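Local coordinates for protein alpha-1,6-mannanase (Bacteroides thetaiotaomicron, PDB 4V1S) that probably hydrolyses internal alpha-1,6-mannosidic linkages in the backbones of mannans, as a member of glycoside hydrolase family 76, at residues Y47-E52 and F345-L350; L87-T92 and N145-I150; S296-W301 and L336-H341; F315-I320 and A381-R386. All coordinates share one frame; numbering follows the deposited sequence. Where two conformers were deposited one is given.

Interactions 2 and 4 are buried, and each joins two helices running nearly parallel (10° in both), one through a hydroxyl-to-carbonyl hydrogen bond and the other through purely apolar contact. They touch each other, Y89 lying against Y382 and W147 against F317. Interactions 1 and 3 lie at the surface, with their centres about 19 and 17 Å from the centre of the chain, and use polar or mixed chemistry: a stacked ring pair with bridging waters, and a salt bridge. Both draw on helix 334-350. The pattern is consistent with the double-layered (α/α)6 barrel of six-hairpin glycosidases, in which interactions 2 and 4 join inner helices and interactions 1 and 3 join outer ones.

Interaction 1 (Y47-E52 and F345-L350); sequences YTWCKE and FIHNKL
W49, the first residue of 47-52 to meet the other helix, lays one face of its indole on the imidazole of H347. The planes differ by 3° and the centroids of the six-membered indole ring and the imidazole are 3.5 Å apart, which defines a face-to-face stack. W49 CE2 lies over the centre of the imidazole, 3.4 Å from H347 CE1, and the methylene joins in: H347 CB sits 3.8 Å from the centroid of the six-membered ring of W49, a CH-pi contact over the same face. H347 reaches out because its CG is anti to the backbone N (chi1 -172°). Y46, one residue before the segment, meets W49 edge-to-face.

One turn after W49 comes E52, whose approach is indirect. Its OE1 is 4.5 Å from H347 NE2, too far for a direct bond, and two waters close the gap. Both donate to E52 OE1, and each lies 3.0 Å from H347 NE2, near the ring plane. On the other side of the imidazole, H347 ND1 donates to N348 OD1 at 3.1 Å in a nearly straight bond. Bonds at both nitrogens and a stack on one face thus fix the rotation of H347. The nearby carboxylate could favour a protonated imidazole.

With axes 12.1 Å apart and inclined at 58°, the helices touch through long side chains. Helices 46-61 and 334-350 lie far apart in sequence, and their meeting at the surface is consistent with closure of the outer layer of an (α/α)6 barrel.

Interaction 2 (L87-T92 and N145-I150); sequences LLYTYT and NGWTAI
Segments 87-92 and 145-150 run almost parallel, at 10° with axes 10.4 Å apart, and the CA atoms of L88 and T148 face each other at 8.3 Å. Y89 spans the gap. Its CG lies anti to the carbonyl carbon, and the phenol extends across until Y89 OH donates to W147 O at 2.7 Å. The hydroxyl approaches that carbonyl at a C=O...donor angle of 120°, lifted 26° from its plane, so the proton of this buried phenol is given to a main-chain carbonyl. Y89 OH also lies 3.5 Å from W147 CE3, and I150 CB and CG2 both pack against that hydroxyl, each 4.1 Å from Y89 OH. Near-parallel helices meeting through buried residues fit the inner layer of the (α/α)6 barrel expected for family 76. The indole of W147 is held edge-to-face by W82 and F269, while its NE1 hydrogen-bonds a glycerol molecule, probably from the crystallisation liquor, which may mark a pocket. Beside the phenol, L88 CD2 rests 4.1 Å from T148 O; the hydroxyl of T148 turns to E144 O in its own helix. Within 87-92, L88 O accepts from both T92 N and T92 OG1, which arrive from opposite faces of the carbonyl plane.

Interaction 3 (S296-W301 and L336-H341); sequences SSEAKW and LTKAFH
E298 and K338 make the whole of this contact, a salt bridge between helices whose CA atoms stand 9.9 Å apart at these two residues. Both chains run extended beyond CG and cross at about a right angle, so that the ammonium group meets the carboxylate where their ends converge. K338 NZ donates to E298 OE1 at 2.9 Å, using the syn lone pair of that oxygen, and reaches E298 OE2 at 3.1 Å in a weaker bond. The lysine therefore spans both oxygens unequally. E298 OE2 has a second donor, W323 NE1 of helix 313-330, which gives the carboxylate an indole N-H as well as the ammonium and should limit its rotation. Such a bridge between helices 284-301 and 334-350, with helix 313-330 supplying the tryptophan, suits neighbouring outer helices of an (α/α)6 barrel resting on an inner one. The pair buries just 79 Å² and lies at the surface, where solvent would be expected to weaken the attraction. Other polar groups of the two segments find partners away from the contact. S297 OG and T337 OG1 bond to carbonyl oxygens one turn earlier in their own helices, those of T293 and T333. S296 OG bonds to D244 O, and H341 NE2 is paired with I305 O. At the end of helix 284-301, W301 shares backbone hydrogen bonding with N310.

Interaction 4 (F315-I320 and A381-R386); sequences FAFSII and AYMYMR
Apolar packing carries the whole contact between F317, I320, Y382 and M383. The M383 chain bends at chi2 and chi3, which brings its sulfur against both residues opposite: SD lies 3.7 Å from I320 CD1 and 3.9 Å from F317 CB. The methyl M383 CE sits at the edge of the F317 ring. Between the aromatic pair, F317 CD2 comes in the plane of the Y382 ring, at its edge, 3.8 Å from Y382 CE2. F317 CG occupies the crowded position between backbone N and carbonyl carbon (chi1 82°), which directs the ring to that edge.

Backbone hydrogen bonds show a kink here. S318 N bonds to F315 O at 3.1 Å and I319 N to A316 O at 2.9 Å, each three residues back, and neither has the usual bond four residues back.

Polar and charged groups act outside the pair. D321 accepts from Y382 OH and forms a salt bridge with R386 NE, while R386 NH1 pairs with E93.

Since no hydrogen bond crosses between these two near-parallel helices, consistent with the inner layer of an (α/α)6 barrel, their cohesion probably rests on close packing and exclusion of water, with D321 fixing the phenol end of Y382.

Interaction 1 (Y47-E52 and F345-L350)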
# COMPACT_ATOMS: atom_id res chain seq x y z
N TYR A 47 18.23 6.24 -5.17
CA TYR A 47 18.69 5.03 -4.51
C TYR A 47 19.43 5.34 -3.20
O TYR A 47 19.17 4.72 -2.15
CB TYR A 47 19.60 4.27 -5.45
CG TYR A 47 19.92 2.83 -5.08
CD1 TYR A 47 18.91 1.87 -4.97
CD2 TYR A 47 21.21 2.40 -4.91
CE1 TYR A 47 19.19 0.56 -4.68
CE2 TYR A 47 21.52 1.09 -4.60
CZ TYR A 47 20.50 0.16 -4.50
OH TYR A 47 20.80 -1.15 -4.23
N THR A 48 20.34 6.31 -3.26
CA THR A 48 20.99 6.79 -2.04
C THR A 48 20.00 7.38 -1.04
O THR A 48 20.08 7.11 0.14
CB THR A 48 22.11 7.81 -2.36
OG1 THR A 48 23.13 7.09 -3.07
CG2 THR A 48 22.69 8.40 -1.12
N TRP A 49 19.03 8.14 -1.52
CA TRP A 49 18.03 8.70 -0.64
C TRP A 49 17.31 7.59 0.10
O TRP A 49 17.04 7.71 1.27
CB TRP A 49 17.01 9.54 -1.39
CG TRP A 49 17.55 10.77 -2.03
CD1 TRP A 49 18.82 11.24 -1.96
CD2 TRP A 49 16.81 11.69 -2.84
NE1 TRP A 49 18.92 12.40 -2.70
CE2 TRP A 49 17.70 12.70 -3.24
CE3 TRP A 49 15.47 11.76 -3.24
CZ2 TRP A 49 17.29 13.79 -4.04
CZ3 TRP A 49 15.08 12.83 -4.05
CH2 TRP A 49 15.99 13.82 -4.44
N CYS A 50 17.04 6.49 -0.61
CA CYS A 50 16.36 5.36 0.02
C CYS A 50 17.24 4.77 1.10
O CYS A 50 16.79 4.60 2.23
CB CYS A 50 16.01 4.30 -1.00
SG CYS A 50 15.19 2.85 -0.30
N LYS A 51 18.49 4.48 0.78
CA LYS A 51 19.41 3.91 1.78
C LYS A 51 19.59 4.85 2.98
O LYS A 51 19.65 4.42 4.11
CB LYS A 51 20.75 3.54 1.13
CG LYS A 51 20.59 2.36 0.16
CD LYS A 51 21.73 2.22 -0.82
CE LYS A 51 23.04 2.64 -0.18
NZ LYS A 51 23.44 1.68 0.86
N GLU A 52 19.67 6.14 2.72
CA GLU A 52 19.74 7.10 3.80
C GLU A 52 18.55 7.00 4.74
O GLU A 52 18.70 7.03 5.98
CB GLU A 52 19.89 8.50 3.22
CG GLU A 52 21.27 8.77 2.65
CD GLU A 52 21.39 10.12 1.94
OE1 GLU A 52 20.36 10.73 1.61
OE2 GLU A 52 22.54 10.58 1.70
N PHE A 345 9.70 16.53 -3.96
CA PHE A 345 9.12 17.33 -2.90
C PHE A 345 9.26 16.65 -1.53
O PHE A 345 9.60 17.29 -0.55
CB PHE A 345 7.65 17.64 -3.20
CG PHE A 345 6.97 18.46 -2.14
CD1 PHE A 345 7.06 19.81 -2.13
CD2 PHE A 345 6.21 17.83 -1.15
CE1 PHE A 345 6.41 20.57 -1.17
CE2 PHE A 345 5.58 18.56 -0.16
CZ PHE A 345 5.68 19.94 -0.18
N ILE A 346 8.98 15.36 -1.46
CA ILE A 346 9.17 14.64 -0.22
C ILE A 346 10.59 14.84 0.32
O ILE A 346 10.78 15.19 1.47
CB ILE A 346 8.86 13.13 -0.40
CG1 ILE A 346 7.38 12.93 -0.76
CG2 ILE A 346 9.19 12.37 0.88
CD1 ILE A 346 7.10 11.54 -1.27
N HIS A 347 11.58 14.63 -0.52
CA HIS A 347 12.99 14.77 -0.08
C HIS A 347 13.39 16.21 0.25
O HIS A 347 14.04 16.50 1.25
CB HIS A 347 13.90 14.21 -1.14
CG HIS A 347 15.33 14.12 -0.72
ND1 HIS A 347 16.27 15.04 -1.10
CD2 HIS A 347 15.96 13.24 0.09
CE1 HIS A 347 17.44 14.71 -0.57
NE2 HIS A 347 17.28 13.61 0.15
N ASN A 348 13.04 17.10 -0.66
CA ASN A 348 13.50 18.48 -0.62
C ASN A 348 12.75 19.36 0.37
O ASN A 348 13.31 20.31 0.90
CB ASN A 348 13.49 19.06 -2.04
CG ASN A 348 14.44 18.32 -2.98
OD1 ASN A 348 15.37 17.59 -2.56
ND2 ASN A 348 14.21 18.49 -4.28
N LYS A 349 11.48 19.04 0.62
CA LYS A 349 10.62 19.88 1.46
C LYS A 349 10.06 19.21 2.72
O LYS A 349 9.79 19.89 3.72
CB LYS A 349 9.48 20.45 0.63
CG LYS A 349 9.93 21.40 -0.44
CD LYS A 349 10.54 22.64 0.19
CE LYS A 349 11.06 23.66 -0.82
NZ LYS A 349 11.52 24.88 -0.09
N LEU A 350 9.90 17.89 2.71
CA LEU A 350 9.35 17.21 3.90
C LEU A 350 10.38 16.65 4.87
O LEU A 350 10.15 16.68 6.08
CB LEU A 350 8.37 16.11 3.50
CG LEU A 350 7.18 16.57 2.64
CD1 LEU A 350 6.30 15.37 2.33
CD2 LEU A 350 6.36 17.65 3.35
O HOH W 1 17.96 11.51 2.24
O HOH W 2 20.21 13.31 0.58

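Interaction 2 (L87-T92 and N145-I150)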
# COMPACT_ATOMS: atom_id res chain seq x y z
N LEU A 87 8.24 -1.42 4.52
CA LEU A 87 9.56 -1.97 4.41
C LEU A 87 9.54 -3.17 3.46
O LEU A 87 10.38 -3.28 2.59
CB LEU A 87 10.11 -2.37 5.80
CG LEU A 87 10.45 -1.26 6.75
CD1 LEU A 87 10.84 -1.82 8.10
CD2 LEU A 87 11.58 -0.42 6.17
N LEU A 88 8.55 -4.04 3.60
CA LEU A 88 8.42 -5.17 2.67
C LEU A 88 8.39 -4.67 1.21
O LEU A 88 9.07 -5.21 0.34
CB LEU A 88 7.12 -5.92 2.99
CG LEU A 88 6.74 -7.10 2.11
CD1 LEU A 88 7.77 -8.20 2.24
CD2 LEU A 88 5.34 -7.61 2.47
N TYR A 89 7.57 -3.67 0.94
CA TYR A 89 7.47 -3.08 -0.41
C TYR A 89 8.83 -2.52 -0.88
O TYR A 89 9.21 -2.64 -2.05
CB TYR A 89 6.47 -1.94 -0.42
CG TYR A 89 5.01 -2.27 -0.23
CD1 TYR A 89 4.53 -3.58 -0.21
CD2 TYR A 89 4.09 -1.22 -0.08
CE1 TYR A 89 3.16 -3.82 0.00
CE2 TYR A 89 2.73 -1.45 0.07
CZ TYR A 89 2.25 -2.77 0.09
OH TYR A 89 0.87 -2.99 0.21
N THR A 90 9.56 -1.92 0.05
CA THR A 90 10.84 -1.29 -0.27
C THR A 90 11.88 -2.32 -0.66
O THR A 90 12.53 -2.22 -1.71
CB THR A 90 11.37 -0.46 0.91
OG1 THR A 90 10.39 0.52 1.22
CG2 THR A 90 12.66 0.19 0.57
N TYR A 91 12.01 -3.35 0.17
CA TYR A 91 13.02 -4.39 -0.12
C TYR A 91 12.67 -5.16 -1.39
O TYR A 91 13.55 -5.51 -2.19
CB TYR A 91 13.18 -5.34 1.07
CG TYR A 91 13.48 -4.68 2.40
CD1 TYR A 91 14.38 -3.65 2.53
CD2 TYR A 91 12.87 -5.15 3.57
CE1 TYR A 91 14.60 -3.05 3.76
CE2 TYR A 91 13.14 -4.60 4.81
CZ TYR A 91 14.04 -3.58 4.92
OH TYR A 91 14.25 -3.03 6.19
N THR A 92 11.39 -5.42 -1.58
CA THR A 92 10.94 -6.05 -2.80
C THR A 92 11.31 -5.24 -4.04
O THR A 92 11.88 -5.78 -4.99
CB THR A 92 9.45 -6.29 -2.75
OG1 THR A 92 9.15 -7.17 -1.65
CG2 THR A 92 8.95 -6.87 -4.08
N ASN A 145 -4.28 -7.60 5.79
CA ASN A 145 -3.95 -8.81 5.05
C ASN A 145 -3.82 -8.59 3.55
O ASN A 145 -2.96 -9.21 2.91
CB ASN A 145 -4.91 -9.98 5.41
CG ASN A 145 -4.45 -10.67 6.68
OD1 ASN A 145 -3.73 -11.66 6.63
ND2 ASN A 145 -4.77 -10.08 7.83
N GLY A 146 -4.65 -7.71 2.99
CA GLY A 146 -4.57 -7.35 1.58
C GLY A 146 -3.37 -6.52 1.22
O GLY A 146 -2.68 -6.79 0.24
N TRP A 147 -3.06 -5.52 2.05
CA TRP A 147 -1.83 -4.78 1.87
C TRP A 147 -0.63 -5.68 1.84
O TRP A 147 0.29 -5.50 1.04
CB TRP A 147 -1.63 -3.80 3.03
CG TRP A 147 -2.39 -2.48 3.12
CD1 TRP A 147 -3.68 -2.26 3.57
CD2 TRP A 147 -1.83 -1.19 2.88
NE1 TRP A 147 -3.95 -0.91 3.60
CE2 TRP A 147 -2.83 -0.23 3.20
CE3 TRP A 147 -0.58 -0.74 2.44
CZ2 TRP A 147 -2.61 1.16 3.10
CZ3 TRP A 147 -0.37 0.64 2.33
CH2 TRP A 147 -1.38 1.57 2.67
N THR A 148 -0.64 -6.67 2.74
CA THR A 148 0.50 -7.59 2.88
C THR A 148 0.56 -8.54 1.68
O THR A 148 1.63 -8.74 1.10
CB THR A 148 0.42 -8.38 4.19
OG1 THR A 148 0.40 -7.45 5.29
CG2 THR A 148 1.58 -9.31 4.35
N ALA A 149 -0.61 -9.08 1.27
CA ALA A 149 -0.68 -9.95 0.12
C ALA A 149 -0.09 -9.31 -1.14
O ALA A 149 0.61 -9.97 -1.89
CB ALA A 149 -2.12 -10.40 -0.13
N ILE A 150 -0.37 -8.04 -1.36
CA ILE A 150 0.19 -7.29 -2.49
C ILE A 150 1.70 -7.38 -2.44
O ILE A 150 2.33 -7.74 -3.42
CB ILE A 150 -0.29 -5.83 -2.44
CG1 ILE A 150 -1.78 -5.73 -2.82
CG2 ILE A 150 0.50 -4.97 -3.40
CD1 ILE A 150 -2.43 -4.46 -2.27

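Interaction 3 (S296-W301 and L336-H341)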
# COMPACT_ATOMS: atom_id res chain seq x y z
N SER A 296 -9.48 13.07 -11.00
CA SER A 296 -10.15 13.69 -9.86
C SER A 296 -9.29 13.63 -8.60
O SER A 296 -9.33 14.54 -7.75
CB SER A 296 -11.48 13.02 -9.60
OG SER A 296 -12.41 13.37 -10.62
N SER A 297 -8.48 12.60 -8.49
CA SER A 297 -7.57 12.47 -7.37
C SER A 297 -6.43 13.50 -7.47
O SER A 297 -6.08 14.14 -6.47
CB SER A 297 -6.95 11.07 -7.32
OG SER A 297 -7.96 10.06 -7.10
N GLU A 298 -5.89 13.70 -8.67
CA GLU A 298 -4.91 14.77 -8.87
C GLU A 298 -5.52 16.14 -8.53
O GLU A 298 -4.93 16.95 -7.82
CB GLU A 298 -4.39 14.78 -10.31
CG GLU A 298 -3.61 13.56 -10.71
CD GLU A 298 -3.06 13.65 -12.10
OE1 GLU A 298 -2.98 14.77 -12.64
OE2 GLU A 298 -2.68 12.60 -12.66
N ALA A 299 -6.72 16.42 -9.05
CA ALA A 299 -7.35 17.70 -8.81
C ALA A 299 -7.55 17.93 -7.32
O ALA A 299 -7.37 19.03 -6.84
CB ALA A 299 -8.67 17.80 -9.54
N LYS A 300 -7.95 16.88 -6.59
CA LYS A 300 -8.25 17.06 -5.17
C LYS A 300 -6.98 17.20 -4.31
O LYS A 300 -6.91 18.05 -3.43
CB LYS A 300 -9.11 15.93 -4.64
CG LYS A 300 -9.46 16.07 -3.18
CD LYS A 300 -10.52 15.08 -2.74
CE LYS A 300 -10.80 15.20 -1.25
NZ LYS A 300 -11.62 16.40 -0.93
N TRP A 301 -6.00 16.34 -4.57
CA TRP A 301 -4.89 16.14 -3.65
C TRP A 301 -3.52 16.59 -4.12
O TRP A 301 -2.64 16.76 -3.29
CB TRP A 301 -4.79 14.68 -3.21
CG TRP A 301 -5.93 14.19 -2.35
CD1 TRP A 301 -6.21 14.57 -1.07
CD2 TRP A 301 -6.92 13.19 -2.69
NE1 TRP A 301 -7.31 13.89 -0.59
CE2 TRP A 301 -7.77 13.04 -1.56
CE3 TRP A 301 -7.18 12.42 -3.83
CZ2 TRP A 301 -8.86 12.18 -1.55
CZ3 TRP A 301 -8.28 11.56 -3.82
CH2 TRP A 301 -9.10 11.45 -2.68
N LEU A 336 5.58 9.81 -15.25
CA LEU A 336 6.84 9.77 -14.47
C LEU A 336 7.24 11.17 -14.04
O LEU A 336 7.71 11.37 -12.94
CB LEU A 336 7.94 9.11 -15.27
CG LEU A 336 7.63 7.69 -15.68
CD1 LEU A 336 8.86 7.10 -16.33
CD2 LEU A 336 7.13 6.88 -14.48
N THR A 337 7.00 12.17 -14.88
CA THR A 337 7.23 13.53 -14.48
C THR A 337 6.51 13.89 -13.19
O THR A 337 7.09 14.53 -12.31
CB THR A 337 6.86 14.51 -15.61
OG1 THR A 337 7.68 14.23 -16.74
CG2 THR A 337 7.08 15.95 -15.18
N LYS A 338 5.25 13.50 -13.11
CA LYS A 338 4.47 13.76 -11.92
C LYS A 338 5.10 13.00 -10.74
O LYS A 338 5.29 13.56 -9.67
CB LYS A 338 3.01 13.32 -12.17
CG LYS A 338 2.28 14.20 -13.19
CD LYS A 338 0.87 13.71 -13.51
CE LYS A 338 0.15 14.68 -14.41
NZ LYS A 338 -1.15 14.12 -14.82
N ALA A 339 5.39 11.73 -10.93
CA ALA A 339 5.89 10.91 -9.84
C ALA A 339 7.20 11.47 -9.30
O ALA A 339 7.38 11.63 -8.09
CB ALA A 339 6.03 9.47 -10.30
N PHE A 340 8.13 11.78 -10.18
CA PHE A 340 9.41 12.30 -9.74
C PHE A 340 9.27 13.66 -9.07
O PHE A 340 9.95 13.95 -8.10
CB PHE A 340 10.40 12.39 -10.87
CG PHE A 340 10.88 11.05 -11.38
CD1 PHE A 340 11.50 10.17 -10.55
CD2 PHE A 340 10.75 10.72 -12.73
CE1 PHE A 340 11.97 8.96 -11.03
CE2 PHE A 340 11.20 9.53 -13.20
CZ PHE A 340 11.81 8.64 -12.34
N HIS A 341 8.39 14.50 -9.60
CA HIS A 341 8.17 15.82 -8.95
C HIS A 341 7.64 15.67 -7.50
O HIS A 341 8.10 16.34 -6.59
CB HIS A 341 7.19 16.63 -9.80
CG HIS A 341 7.19 18.09 -9.49
ND1 HIS A 341 8.34 18.85 -9.48
CD2 HIS A 341 6.17 18.94 -9.25
CE1 HIS A 341 8.03 20.11 -9.21
NE2 HIS A 341 6.72 20.19 -9.06

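Interaction 4 (F315-I320 and A381-R386)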
# COMPACT_ATOMS: atom_id res chain seq x y z
N PHE A 315 -1.17 7.28 2.90
CA PHE A 315 -2.28 7.20 1.95
C PHE A 315 -1.87 7.69 0.56
O PHE A 315 -2.12 7.02 -0.46
CB PHE A 315 -3.49 8.03 2.39
CG PHE A 315 -4.22 7.50 3.59
CD1 PHE A 315 -4.05 6.20 4.06
CD2 PHE A 315 -5.18 8.32 4.22
CE1 PHE A 315 -4.81 5.76 5.14
CE2 PHE A 315 -5.92 7.88 5.31
CZ PHE A 315 -5.70 6.61 5.80
N ALA A 316 -1.24 8.85 0.52
CA ALA A 316 -1.03 9.58 -0.76
C ALA A 316 -0.04 8.90 -1.70
O ALA A 316 -0.11 9.11 -2.88
CB ALA A 316 -0.60 11.01 -0.52
N PHE A 317 0.85 8.07 -1.13
CA PHE A 317 1.82 7.29 -1.93
C PHE A 317 1.10 6.48 -2.99
O PHE A 317 1.69 6.17 -4.07
CB PHE A 317 2.67 6.37 -1.02
CG PHE A 317 1.95 5.11 -0.69
CD1 PHE A 317 0.96 5.07 0.24
CD2 PHE A 317 2.10 4.03 -1.56
CE1 PHE A 317 0.21 3.92 0.42
CE2 PHE A 317 1.37 2.87 -1.38
CZ PHE A 317 0.40 2.84 -0.40
N SER A 318 -0.17 6.12 -2.71
CA SER A 318 -0.93 5.29 -3.68
C SER A 318 -1.22 6.03 -4.99
O SER A 318 -1.36 5.40 -6.04
CB SER A 318 -2.23 4.76 -3.08
OG SER A 318 -3.13 5.79 -2.76
N ILE A 319 -1.29 7.36 -4.93
CA ILE A 319 -1.46 8.14 -6.16
C ILE A 319 -0.16 8.07 -6.98
O ILE A 319 -0.20 7.93 -8.22
CB ILE A 319 -1.85 9.60 -5.85
CG1 ILE A 319 -3.19 9.64 -5.10
CG2 ILE A 319 -1.87 10.44 -7.12
CD1 ILE A 319 -4.32 8.83 -5.72
N ILE A 320 0.99 8.11 -6.29
CA ILE A 320 2.27 7.99 -6.99
C ILE A 320 2.41 6.60 -7.61
O ILE A 320 2.81 6.48 -8.79
CB ILE A 320 3.45 8.31 -6.06
CG1 ILE A 320 3.30 9.70 -5.44
CG2 ILE A 320 4.76 8.18 -6.82
CD1 ILE A 320 4.44 10.12 -4.52
N ALA A 381 10.84 5.85 2.18
CA ALA A 381 11.83 4.94 1.67
C ALA A 381 11.31 4.16 0.47
O ALA A 381 12.01 3.99 -0.53
CB ALA A 381 12.29 3.98 2.76
N TYR A 382 10.05 3.71 0.56
CA TYR A 382 9.42 2.97 -0.52
C TYR A 382 9.34 3.82 -1.80
O TYR A 382 9.75 3.38 -2.88
CB TYR A 382 8.06 2.46 -0.08
CG TYR A 382 7.19 1.89 -1.16
CD1 TYR A 382 7.67 0.95 -2.04
CD2 TYR A 382 5.85 2.27 -1.28
CE1 TYR A 382 6.86 0.41 -3.06
CE2 TYR A 382 5.04 1.76 -2.28
CZ TYR A 382 5.53 0.82 -3.17
OH TYR A 382 4.71 0.35 -4.16
N MET A 383 8.89 5.06 -1.66
CA MET A 383 8.86 5.98 -2.81
C MET A 383 10.23 6.19 -3.43
O MET A 383 10.38 6.20 -4.66
CB MET A 383 8.26 7.29 -2.41
CG MET A 383 6.78 7.22 -2.11
SD MET A 383 5.71 6.80 -3.50
CE MET A 383 5.58 5.03 -3.35
N TYR A 384 11.24 6.32 -2.58
CA TYR A 384 12.59 6.52 -3.13
C TYR A 384 13.06 5.32 -3.93
O TYR A 384 13.72 5.49 -4.95
CB TYR A 384 13.61 6.90 -2.05
CG TYR A 384 13.35 8.20 -1.34
CD1 TYR A 384 12.82 9.30 -2.01
CD2 TYR A 384 13.63 8.33 0.02
CE1 TYR A 384 12.52 10.47 -1.33
CE2 TYR A 384 13.41 9.53 0.71
CZ TYR A 384 12.85 10.60 0.02
OH TYR A 384 12.60 11.77 0.67
N MET A 385 12.78 4.12 -3.45
CA MET A 385 13.20 2.93 -4.15
C MET A 385 12.43 2.81 -5.49
O MET A 385 12.99 2.40 -6.51
CB MET A 385 13.03 1.69 -3.29
CG MET A 385 13.69 0.45 -3.88
SD MET A 385 15.46 0.50 -3.92
CE MET A 385 15.86 -0.15 -2.31
N ARG A 386 11.13 3.12 -5.45
CA ARG A 386 10.35 3.15 -6.69
C ARG A 386 10.92 4.10 -7.73
O ARG A 386 11.09 3.76 -8.92
CB ARG A 386 8.91 3.50 -6.41
CG ARG A 386 8.17 2.46 -5.60
CD ARG A 386 7.79 1.27 -6.45
NE ARG A 386 6.53 1.49 -7.11
CZ ARG A 386 6.13 0.96 -8.26
NH1 ARG A 386 6.93 0.20 -8.94
NH2 ARG A 386 4.90 1.21 -8.70